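PDB 7CPX: lovastatin nonaketide synthase, polyketide synthase component from Aspergillus terreus, which builds the dihydromonacolin L nonaketide of the lovastatin pathway from malonyl-CoA, using S-adenosylmethionine and NADPH, while the chain stays tethered to its carrier domain. Local coordinates for residues Asp2156-Leu2161 with Pro2234-Ile2239; Met2213-Gln2218 with Arg2271-Lys2276; Pro2265-Val2270 with Asn2311-Ala2316. The protein carries 2 engineered substitutions. All blocks are in the same frame, centred on the assembly; numbering follows the deposited sequence.

Contact 1 (Asp2156-Leu2161 with Pro2234-Ile2239); sequences DKTYLL and PPVGGI
Thr2158 and Leu2160 pair with Val2236 and Ile2239 in the parallel Rossmann-type sheet of the ketoreductase domain. Strands 2158-2162 and 2236-2241 lie side by side there. Three parallel-strand hydrogen bonds join the backbones. Thr2158 N donates to Pro2235 O (3.0 Å). Gly2237 N returns a bond to Thr2158 O (2.9 Å). Leu2160 N donates to Gly2238 O (2.9 Å). One extra residue at Gly2237 shifts the register, a beta bulge. The side chains of Thr2158, Leu2160, Val2236 and Ile2239 share one face, and helix 2218-2230 covers it through Leu2225 and Leu2228. Tyr2159 takes the other face. Its CG stands opposite the carbonyl carbon (chi1 -62°), and this lays the ring obliquely beside the bare backbone of the two glycines, with CD1 4.0 Å from Gly2238 N. The ring is fixed at its far end by a hydrogen bond from Ala2154 N to OH, and it also meets Phe2153 edge-to-face. Lys2157 runs out extended past the bulge, its CD 3.9 Å from Gly2237 CA, and carries NZ on to a salt bridge with Asp2287. Leu2160 CB stands on the shared face. It meets two carbons lying to the same side of it, Val2236 CG1 at 4.1 Å and Ile2239 CG1 at 4.2 Å.

Contact 2 (Met2213-Gln2218 with Arg2271-Lys2276); sequences MDVTSQ and RILHEK
Gln2218 CG is anti to its backbone N (chi1 -179°), and chi2 of 74° bends the amide toward Ile2272. In Ile2272, chi1 of -65° sets CG2 opposite the backbone N, and CG1 carries CD1 outward toward the loop. The two side chains lie alongside each other, running opposite ways. Gln2218 OE1 lies against the two gamma carbons of Ile2272, CG2 being 3.1 Å away. The NH2 end of the amide is spoken for within its own helix, by Glu2222, and NE2 also passes 3.9 Å from Lys2276 CD. Ile2272 CD1 reaches the backbone of the turn (Val2215 O, 3.4 Å) and of the helix start (Gln2218 N, 3.5 Å). Deeper in, the Val2215 and Leu2273 side chains are roughly perpendicular, and Val2215 CG2 touches Leu2273 CD1 at 3.7 Å. The loop itself is held by Asp2214. Its OD1 accepts from Thr2216 N (3.2 Å), an Asx turn, and from Thr2216 OG1 (2.7 Å), both arriving from the same face of the carboxylate. Asp2214, Val2215 and Thr2216 belong to the NADP pocket, so the helix backs a loop that lines the cofactor site. Ser2217 is the N-cap of helix 2218-2230, its OG making a weak hydrogen bond to Asn2219 N. Val2221 of that helix packs on both Val2215 and Ile2272. Leu2273 continues inward onto Ile2239 and Phe2241 of strand 2236-2241 and Val2162 of strand 2158-2162.

Contact 3 (Pro2265-Val2270 with Asn2311-Ala2316); sequences PKVEGV and NCYLQA
The Tyr2313 ring has Val2267 CG1 over the centre of one face and Val2270 CG2 at its edge. Two helices of the Rossmann fold, 2256-2276 and 2305-2323, pack here nearly parallel, with segment axes 8.7 Å apart at an angle of 24°. Val2267 CG1 sits 3.3 Å from the centroid of the Tyr2313 ring and 9° off the normal, a CH-pi contact. Val2270 CG2 lies near the ring plane, beside CE1, though the exact placement of this methyl is doubtful. His1736 of helix 1735-1750 adds an edge-to-face partner. Tyr2313 CG points opposite its own backbone N (chi1 -171°), which sends the ring across to the valines one helical turn apart. Leu2314, the next residue, reaches Val2270 and Lys2266. Its CD1 meets Val2270 CG1 (3.4 Å). Its CD2 lies beside Lys2266 CD (3.4 Å), with the two side chains roughly perpendicular. Leu2314 and Val2270 both also rest on Met2291 of strand 2288-2294, so this layer is seated on the sheet. Lys2266, which belongs to the NADP pocket with Pro2265, bends at chi2 and then runs extended toward the Asn2311 amide. The helix of Asn2311 is tied to the same strand, because its backbone O is hydrogen-bonded to Ser2293 OG. The contact ends in one polar link: Lys2266 NZ donates to Asn2311 OD1 at 2.9 Å, nearly along the C=O axis.

In the fold
All three contacts lie in the ketoreductase domain. From the N terminus, strand 2158-2162 comes first, and contact 1 closes when the chain returns in strand 2236-2241, with 72 residues between. Contact 2 opens inside that span, in the loop before helix 2218-2230, and closes on helix 2256-2276. Contacts 1 and 2 therefore cross. Contact 3 opens on the same helix, just before contact 2 closes, and ends on helix 2305-2323, so contacts 2 and 3 cross as well. Contacts 1 and 3 follow in series. Leu2160 touches both Met2213 and Leu2273, joining sheet to loop and helix. Val2215 touches Gly2269, and Arg2271 touches Tyr2313, joining contacts 2 and 3.

Contact 1 (Asp2156-Leu2161 with Pro2234-Ile2239)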
loop_
_atom_site.group_PDB
_atom_site.type_symbol
_atom_site.label_atom_id
_atom_site.label_comp_id
_atom_site.label_asym_id
_atom_site.label_seq_id
_atom_site.Cartn_x
_atom_site.Cartn_y
_atom_site.Cartn_z
ATOM N N ASP A 2156 31.507 52.477 -5.710
ATOM C CA ASP A 2156 32.447 53.547 -5.396
ATOM C C ASP A 2156 31.753 54.891 -5.210
ATOM O O ASP A 2156 32.343 55.938 -5.496
ATOM C CB ASP A 2156 33.510 53.649 -6.489
ATOM C CG ASP A 2156 32.917 53.944 -7.854
ATOM O OD1 ASP A 2156 31.674 54.009 -7.964
ATOM O OD2 ASP A 2156 33.694 54.112 -8.818
ATOM N N LYS A 2157 30.510 54.884 -4.736
ATOM C CA LYS A 2157 29.752 56.109 -4.545
ATOM C C LYS A 2157 28.860 55.977 -3.323
ATOM O O LYS A 2157 28.371 54.890 -3.003
ATOM C CB LYS A 2157 28.903 56.442 -5.778
ATOM C CG LYS A 2157 29.701 56.999 -6.942
ATOM C CD LYS A 2157 28.901 56.972 -8.231
ATOM C CE LYS A 2157 29.632 57.691 -9.352
ATOM N NZ LYS A 2157 28.935 57.550 -10.659
ATOM N N THR A 2158 28.654 57.101 -2.644
ATOM C CA THR A 2158 27.739 57.168 -1.515
ATOM C C THR A 2158 26.367 57.602 -1.997
ATOM O O THR A 2158 26.238 58.554 -2.769
ATOM C CB THR A 2158 28.237 58.147 -0.453
ATOM O OG1 THR A 2158 29.159 59.073 -1.041
ATOM C CG2 THR A 2158 28.906 57.407 0.685
ATOM N N TYR A 2159 25.340 56.900 -1.539
ATOM C CA TYR A 2159 23.964 57.215 -1.888
ATOM C C TYR A 2159 23.279 57.790 -0.657
ATOM O O TYR A 2159 23.208 57.132 0.386
ATOM C CB TYR A 2159 23.250 55.977 -2.420
ATOM C CG TYR A 2159 23.902 55.462 -3.681
ATOM C CD1 TYR A 2159 23.655 56.065 -4.903
ATOM C CD2 TYR A 2159 24.786 54.398 -3.645
ATOM C CE1 TYR A 2159 24.256 55.612 -6.057
ATOM C CE2 TYR A 2159 25.393 53.938 -4.795
ATOM C CZ TYR A 2159 25.125 54.550 -5.999
ATOM O OH TYR A 2159 25.724 54.094 -7.151
ATOM N N LEU A 2160 22.788 59.019 -0.786
ATOM C CA LEU A 2160 22.336 59.818 0.345
ATOM C C LEU A 2160 20.814 59.812 0.382
ATOM O O LEU A 2160 20.164 60.483 -0.425
ATOM C CB LEU A 2160 22.873 61.242 0.232
ATOM C CG LEU A 2160 22.621 62.168 1.421
ATOM C CD1 LEU A 2160 23.398 61.694 2.632
ATOM C CD2 LEU A 2160 22.999 63.594 1.066
ATOM N N LEU A 2161 20.248 59.063 1.321
ATOM C CA LEU A 2161 18.803 58.997 1.508
ATOM C C LEU A 2161 18.440 60.033 2.566
ATOM O O LEU A 2161 18.592 59.794 3.767
ATOM C CB LEU A 2161 18.374 57.589 1.907
ATOM C CG LEU A 2161 19.170 56.439 1.285
ATOM C CD1 LEU A 2161 18.554 55.108 1.668
ATOM C CD2 LEU A 2161 19.248 56.555 -0.228
ATOM N N PRO A 2234 33.004 57.512 -0.180
ATOM C CA PRO A 2234 33.140 57.976 -1.563
ATOM C C PRO A 2234 32.266 59.189 -1.820
ATOM O O PRO A 2234 31.368 59.499 -1.023
ATOM C CB PRO A 2234 32.674 56.769 -2.392
ATOM C CG PRO A 2234 32.872 55.603 -1.508
ATOM C CD PRO A 2234 32.612 56.092 -0.117
ATOM N N PRO A 2235 32.497 59.905 -2.920
ATOM C CA PRO A 2235 31.664 61.073 -3.222
ATOM C C PRO A 2235 30.212 60.680 -3.440
ATOM O O PRO A 2235 29.904 59.574 -3.891
ATOM C CB PRO A 2235 32.289 61.638 -4.504
ATOM C CG PRO A 2235 33.666 61.071 -4.546
ATOM C CD PRO A 2235 33.567 59.723 -3.915
ATOM N N VAL A 2236 29.315 61.608 -3.112
ATOM C CA VAL A 2236 27.888 61.350 -3.256
ATOM C C VAL A 2236 27.564 61.179 -4.732
ATOM O O VAL A 2236 27.727 62.109 -5.533
ATOM C CB VAL A 2236 27.064 62.479 -2.631
ATOM C CG1 VAL A 2236 25.583 62.180 -2.760
ATOM C CG2 VAL A 2236 27.441 62.667 -1.173
ATOM N N GLY A 2237 27.102 59.988 -5.098
ATOM C CA GLY A 2237 26.727 59.694 -6.466
ATOM C C GLY A 2237 25.229 59.697 -6.684
ATOM O O GLY A 2237 24.762 59.537 -7.814
ATOM N N GLY A 2238 24.463 59.870 -5.613
ATOM C CA GLY A 2238 23.020 59.901 -5.732
ATOM C C GLY A 2238 22.382 60.336 -4.436
ATOM O O GLY A 2238 22.982 60.239 -3.359
ATOM N N ILE A 2239 21.148 60.820 -4.554
ATOM C CA ILE A 2239 20.372 61.287 -3.414
ATOM C C ILE A 2239 18.959 60.738 -3.533
ATOM O O ILE A 2239 18.369 60.756 -4.618
ATOM C CB ILE A 2239 20.344 62.826 -3.328
ATOM C CG1 ILE A 2239 21.765 63.373 -3.185
ATOM C CG2 ILE A 2239 19.486 63.271 -2.153
ATOM C CD1 ILE A 2239 21.842 64.883 -3.191
#

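Contact 2 (Met2213-Gln2218 with Arg2271-Lys2276)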
loop_
_atom_site.group_PDB
_atom_site.type_symbol
_atom_site.label_atom_id
_atom_site.label_comp_id
_atom_site.label_asym_id
_atom_site.label_seq_id
_atom_site.Cartn_x
_atom_site.Cartn_y
_atom_site.Cartn_z
ATOM N N MET A 2213 21.706 64.646 9.776
ATOM C CA MET A 2213 21.724 65.888 9.018
ATOM C C MET A 2213 20.305 66.429 8.898
ATOM O O MET A 2213 19.420 65.754 8.360
ATOM C CB MET A 2213 22.329 65.651 7.636
ATOM C CG MET A 2213 22.393 66.880 6.748
ATOM S SD MET A 2213 22.981 66.485 5.088
ATOM C CE MET A 2213 21.581 65.584 4.432
ATOM N N ASP A 2214 20.091 67.646 9.395
ATOM C CA ASP A 2214 18.818 68.336 9.228
ATOM C C ASP A 2214 18.875 69.121 7.926
ATOM O O ASP A 2214 19.534 70.163 7.848
ATOM C CB ASP A 2214 18.542 69.253 10.416
ATOM C CG ASP A 2214 17.196 69.942 10.321
ATOM O OD1 ASP A 2214 16.445 69.663 9.362
ATOM O OD2 ASP A 2214 16.887 70.767 11.207
ATOM N N VAL A 2215 18.179 68.627 6.899
ATOM C CA VAL A 2215 18.276 69.223 5.572
ATOM C C VAL A 2215 17.640 70.601 5.498
ATOM O O VAL A 2215 17.752 71.270 4.465
ATOM C CB VAL A 2215 17.635 68.286 4.530
ATOM C CG1 VAL A 2215 16.130 68.486 4.481
ATOM C CG2 VAL A 2215 18.260 68.505 3.169
ATOM N N THR A 2216 16.973 71.043 6.566
ATOM C CA THR A 2216 16.341 72.356 6.552
ATOM C C THR A 2216 17.372 73.478 6.538
ATOM O O THR A 2216 17.119 74.541 5.962
ATOM C CB THR A 2216 15.426 72.509 7.766
ATOM O OG1 THR A 2216 14.761 71.267 8.026
ATOM C CG2 THR A 2216 14.388 73.585 7.512
ATOM N N SER A 2217 18.528 73.263 7.159
ATOM C CA SER A 2217 19.537 74.296 7.338
ATOM C C SER A 2217 20.721 74.048 6.413
ATOM O O SER A 2217 21.187 72.913 6.273
ATOM C CB SER A 2217 20.019 74.341 8.789
ATOM O OG SER A 2217 21.010 75.338 8.966
ATOM N N GLN A 2218 21.206 75.123 5.788
ATOM C CA GLN A 2218 22.402 75.019 4.959
ATOM C C GLN A 2218 23.597 74.568 5.787
ATOM O O GLN A 2218 24.394 73.734 5.343
ATOM C CB GLN A 2218 22.692 76.365 4.292
ATOM C CG GLN A 2218 23.914 76.375 3.379
ATOM C CD GLN A 2218 23.671 75.664 2.065
ATOM O OE1 GLN A 2218 22.555 75.652 1.548
ATOM N NE2 GLN A 2218 24.721 75.065 1.513
ATOM N N ARG A 2271 16.492 72.609 -2.324
ATOM C CA ARG A 2271 17.244 73.778 -2.768
ATOM C C ARG A 2271 18.699 73.679 -2.330
ATOM O O ARG A 2271 19.621 73.869 -3.134
ATOM C CB ARG A 2271 16.589 75.044 -2.218
ATOM C CG ARG A 2271 17.126 76.338 -2.791
ATOM C CD ARG A 2271 16.055 77.416 -2.755
ATOM N NE ARG A 2271 15.479 77.572 -1.424
ATOM C CZ ARG A 2271 14.361 78.234 -1.162
ATOM N NH1 ARG A 2271 13.655 78.809 -2.122
ATOM N NH2 ARG A 2271 13.935 78.318 0.095
ATOM N N ILE A 2272 18.923 73.348 -1.058
ATOM C CA ILE A 2272 20.280 73.250 -0.532
ATOM C C ILE A 2272 21.045 72.144 -1.247
ATOM O O ILE A 2272 22.191 72.330 -1.673
ATOM C CB ILE A 2272 20.247 73.015 0.988
ATOM C CG1 ILE A 2272 19.650 74.232 1.700
ATOM C CG2 ILE A 2272 21.645 72.719 1.502
ATOM C CD1 ILE A 2272 19.252 73.970 3.136
ATOM N N LEU A 2273 20.421 70.973 -1.393
ATOM C CA LEU A 2273 21.123 69.850 -2.003
ATOM C C LEU A 2273 21.396 70.089 -3.483
ATOM O O LEU A 2273 22.458 69.704 -3.983
ATOM C CB LEU A 2273 20.324 68.567 -1.798
ATOM C CG LEU A 2273 20.334 68.078 -0.349
ATOM C CD1 LEU A 2273 19.255 67.046 -0.118
ATOM C CD2 LEU A 2273 21.695 67.509 0.015
ATOM N N HIS A 2274 20.463 70.719 -4.196
ATOM C CA HIS A 2274 20.703 71.073 -5.588
ATOM C C HIS A 2274 21.857 72.056 -5.703
ATOM O O HIS A 2274 22.762 71.872 -6.525
ATOM C CB HIS A 2274 19.427 71.657 -6.195
ATOM C CG HIS A 2274 19.586 72.139 -7.603
ATOM N ND1 HIS A 2274 19.983 71.314 -8.632
ATOM C CD2 HIS A 2274 19.391 73.361 -8.153
ATOM C CE1 HIS A 2274 20.031 72.008 -9.756
ATOM N NE2 HIS A 2274 19.677 73.252 -9.492
ATOM N N GLU A 2275 21.861 73.096 -4.864
ATOM C CA GLU A 2275 22.972 74.041 -4.877
ATOM C C GLU A 2275 24.289 73.333 -4.595
ATOM O O GLU A 2275 25.328 73.679 -5.171
ATOM C CB GLU A 2275 22.728 75.150 -3.855
ATOM C CG GLU A 2275 21.571 76.068 -4.206
ATOM C CD GLU A 2275 21.263 77.066 -3.107
ATOM O OE1 GLU A 2275 21.959 77.041 -2.069
ATOM O OE2 GLU A 2275 20.326 77.873 -3.280
ATOM N N LYS A 2276 24.267 72.336 -3.709
ATOM C CA LYS A 2276 25.472 71.572 -3.416
ATOM C C LYS A 2276 25.859 70.638 -4.554
ATOM O O LYS A 2276 27.031 70.256 -4.651
ATOM C CB LYS A 2276 25.283 70.760 -2.134
ATOM C CG LYS A 2276 25.238 71.590 -0.855
ATOM C CD LYS A 2276 26.516 72.392 -0.623
ATOM C CE LYS A 2276 27.754 71.505 -0.570
ATOM N NZ LYS A 2276 28.991 72.286 -0.300
#

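Contact 3 (Pro2265-Val2270 with Asn2311-Ala2316)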
loop_
_atom_site.group_PDB
_atom_site.type_symbol
_atom_site.label_atom_id
_atom_site.label_comp_id
_atom_site.label_asym_id
_atom_site.label_seq_id
_atom_site.Cartn_x
_atom_site.Cartn_y
_atom_site.Cartn_z
ATOM N N PRO A 2265 11.606 71.453 5.005
ATOM C CA PRO A 2265 12.235 70.128 4.885
ATOM C C PRO A 2265 12.253 69.624 3.458
ATOM O O PRO A 2265 13.239 69.013 3.028
ATOM C CB PRO A 2265 11.366 69.242 5.790
ATOM C CG PRO A 2265 10.670 70.182 6.707
ATOM C CD PRO A 2265 10.452 71.430 5.918
ATOM N N LYS A 2266 11.177 69.863 2.708
ATOM C CA LYS A 2266 11.147 69.496 1.297
ATOM C C LYS A 2266 11.785 70.577 0.433
ATOM O O LYS A 2266 12.812 70.348 -0.212
ATOM C CB LYS A 2266 9.702 69.252 0.852
ATOM C CG LYS A 2266 9.023 68.055 1.495
ATOM C CD LYS A 2266 9.057 66.835 0.589
ATOM C CE LYS A 2266 8.069 65.777 1.046
ATOM N NZ LYS A 2266 8.130 64.552 0.204
ATOM N N VAL A 2267 11.191 71.772 0.432
ATOM C CA VAL A 2267 11.602 72.827 -0.493
ATOM C C VAL A 2267 13.037 73.253 -0.215
ATOM O O VAL A 2267 13.907 73.186 -1.091
ATOM C CB VAL A 2267 10.638 74.023 -0.400
ATOM C CG1 VAL A 2267 11.122 75.162 -1.282
ATOM C CG2 VAL A 2267 9.232 73.592 -0.783
ATOM N N GLU A 2268 13.299 73.727 1.004
ATOM C CA GLU A 2268 14.635 74.214 1.318
ATOM C C GLU A 2268 15.654 73.087 1.264
ATOM O O GLU A 2268 16.809 73.317 0.898
ATOM C CB GLU A 2268 14.641 74.882 2.694
ATOM C CG GLU A 2268 15.980 75.476 3.098
ATOM C CD GLU A 2268 16.448 76.567 2.155
ATOM O OE1 GLU A 2268 15.631 77.049 1.344
ATOM O OE2 GLU A 2268 17.638 76.944 2.226
ATOM N N GLY A 2269 15.246 71.866 1.614
ATOM C CA GLY A 2269 16.163 70.745 1.516
ATOM C C GLY A 2269 16.610 70.486 0.090
ATOM O O GLY A 2269 17.806 70.341 -0.184
ATOM N N VAL A 2270 15.655 70.437 -0.843
ATOM C CA VAL A 2270 16.020 70.218 -2.238
ATOM C C VAL A 2270 16.827 71.394 -2.757
ATOM O O VAL A 2270 17.756 71.220 -3.548
ATOM C CB VAL A 2270 14.776 69.958 -3.112
ATOM C CG1 VAL A 2270 14.071 68.703 -2.668
ATOM C CG2 VAL A 2270 13.820 71.144 -3.097
ATOM N N ASN A 2311 5.714 68.799 -2.582
ATOM C CA ASN A 2311 6.068 67.763 -3.537
ATOM C C ASN A 2311 6.169 68.314 -4.959
ATOM O O ASN A 2311 6.987 67.838 -5.750
ATOM C CB ASN A 2311 5.055 66.616 -3.485
ATOM C CG ASN A 2311 5.124 65.838 -2.182
ATOM O OD1 ASN A 2311 6.202 65.578 -1.666
ATOM N ND2 ASN A 2311 3.969 65.460 -1.655
ATOM N N CYS A 2312 5.350 69.306 -5.300
ATOM C CA CYS A 2312 5.434 69.909 -6.623
ATOM C C CYS A 2312 6.680 70.772 -6.767
ATOM O O CYS A 2312 7.246 70.857 -7.861
ATOM C CB CYS A 2312 4.173 70.717 -6.916
ATOM S SG CYS A 2312 2.726 69.684 -7.251
ATOM N N TYR A 2313 7.135 71.403 -5.685
ATOM C CA TYR A 2313 8.450 72.032 -5.717
ATOM C C TYR A 2313 9.517 70.987 -5.997
ATOM O O TYR A 2313 10.452 71.228 -6.770
ATOM C CB TYR A 2313 8.755 72.751 -4.408
ATOM C CG TYR A 2313 10.012 73.597 -4.467
ATOM C CD1 TYR A 2313 11.268 73.012 -4.407
ATOM C CD2 TYR A 2313 9.943 74.977 -4.591
ATOM C CE1 TYR A 2313 12.416 73.775 -4.467
ATOM C CE2 TYR A 2313 11.086 75.749 -4.648
ATOM C CZ TYR A 2313 12.320 75.143 -4.586
ATOM O OH TYR A 2313 13.465 75.905 -4.642
ATOM N N LEU A 2314 9.401 69.822 -5.363
ATOM C CA LEU A 2314 10.337 68.734 -5.641
ATOM C C LEU A 2314 10.296 68.342 -7.114
ATOM O O LEU A 2314 11.339 68.165 -7.756
ATOM C CB LEU A 2314 10.008 67.527 -4.759
ATOM C CG LEU A 2314 10.762 67.408 -3.434
ATOM C CD1 LEU A 2314 10.712 68.708 -2.653
ATOM C CD2 LEU A 2314 10.195 66.269 -2.604
ATOM N N GLN A 2315 9.090 68.202 -7.665
ATOM C CA GLN A 2315 8.946 67.809 -9.065
ATOM C C GLN A 2315 9.593 68.829 -9.987
ATOM O O GLN A 2315 10.327 68.472 -10.914
ATOM C CB GLN A 2315 7.467 67.651 -9.418
ATOM C CG GLN A 2315 6.785 66.452 -8.796
ATOM C CD GLN A 2315 5.307 66.396 -9.127
ATOM O OE1 GLN A 2315 4.773 67.290 -9.785
ATOM N NE2 GLN A 2315 4.636 65.345 -8.673
ATOM N N ALA A 2316 9.320 70.112 -9.753
ATOM C CA ALA A 2316 9.869 71.147 -10.617
ATOM C C ALA A 2316 11.376 71.262 -10.465
ATOM O O ALA A 2316 12.073 71.533 -11.447
ATOM C CB ALA A 2316 9.206 72.485 -10.325
#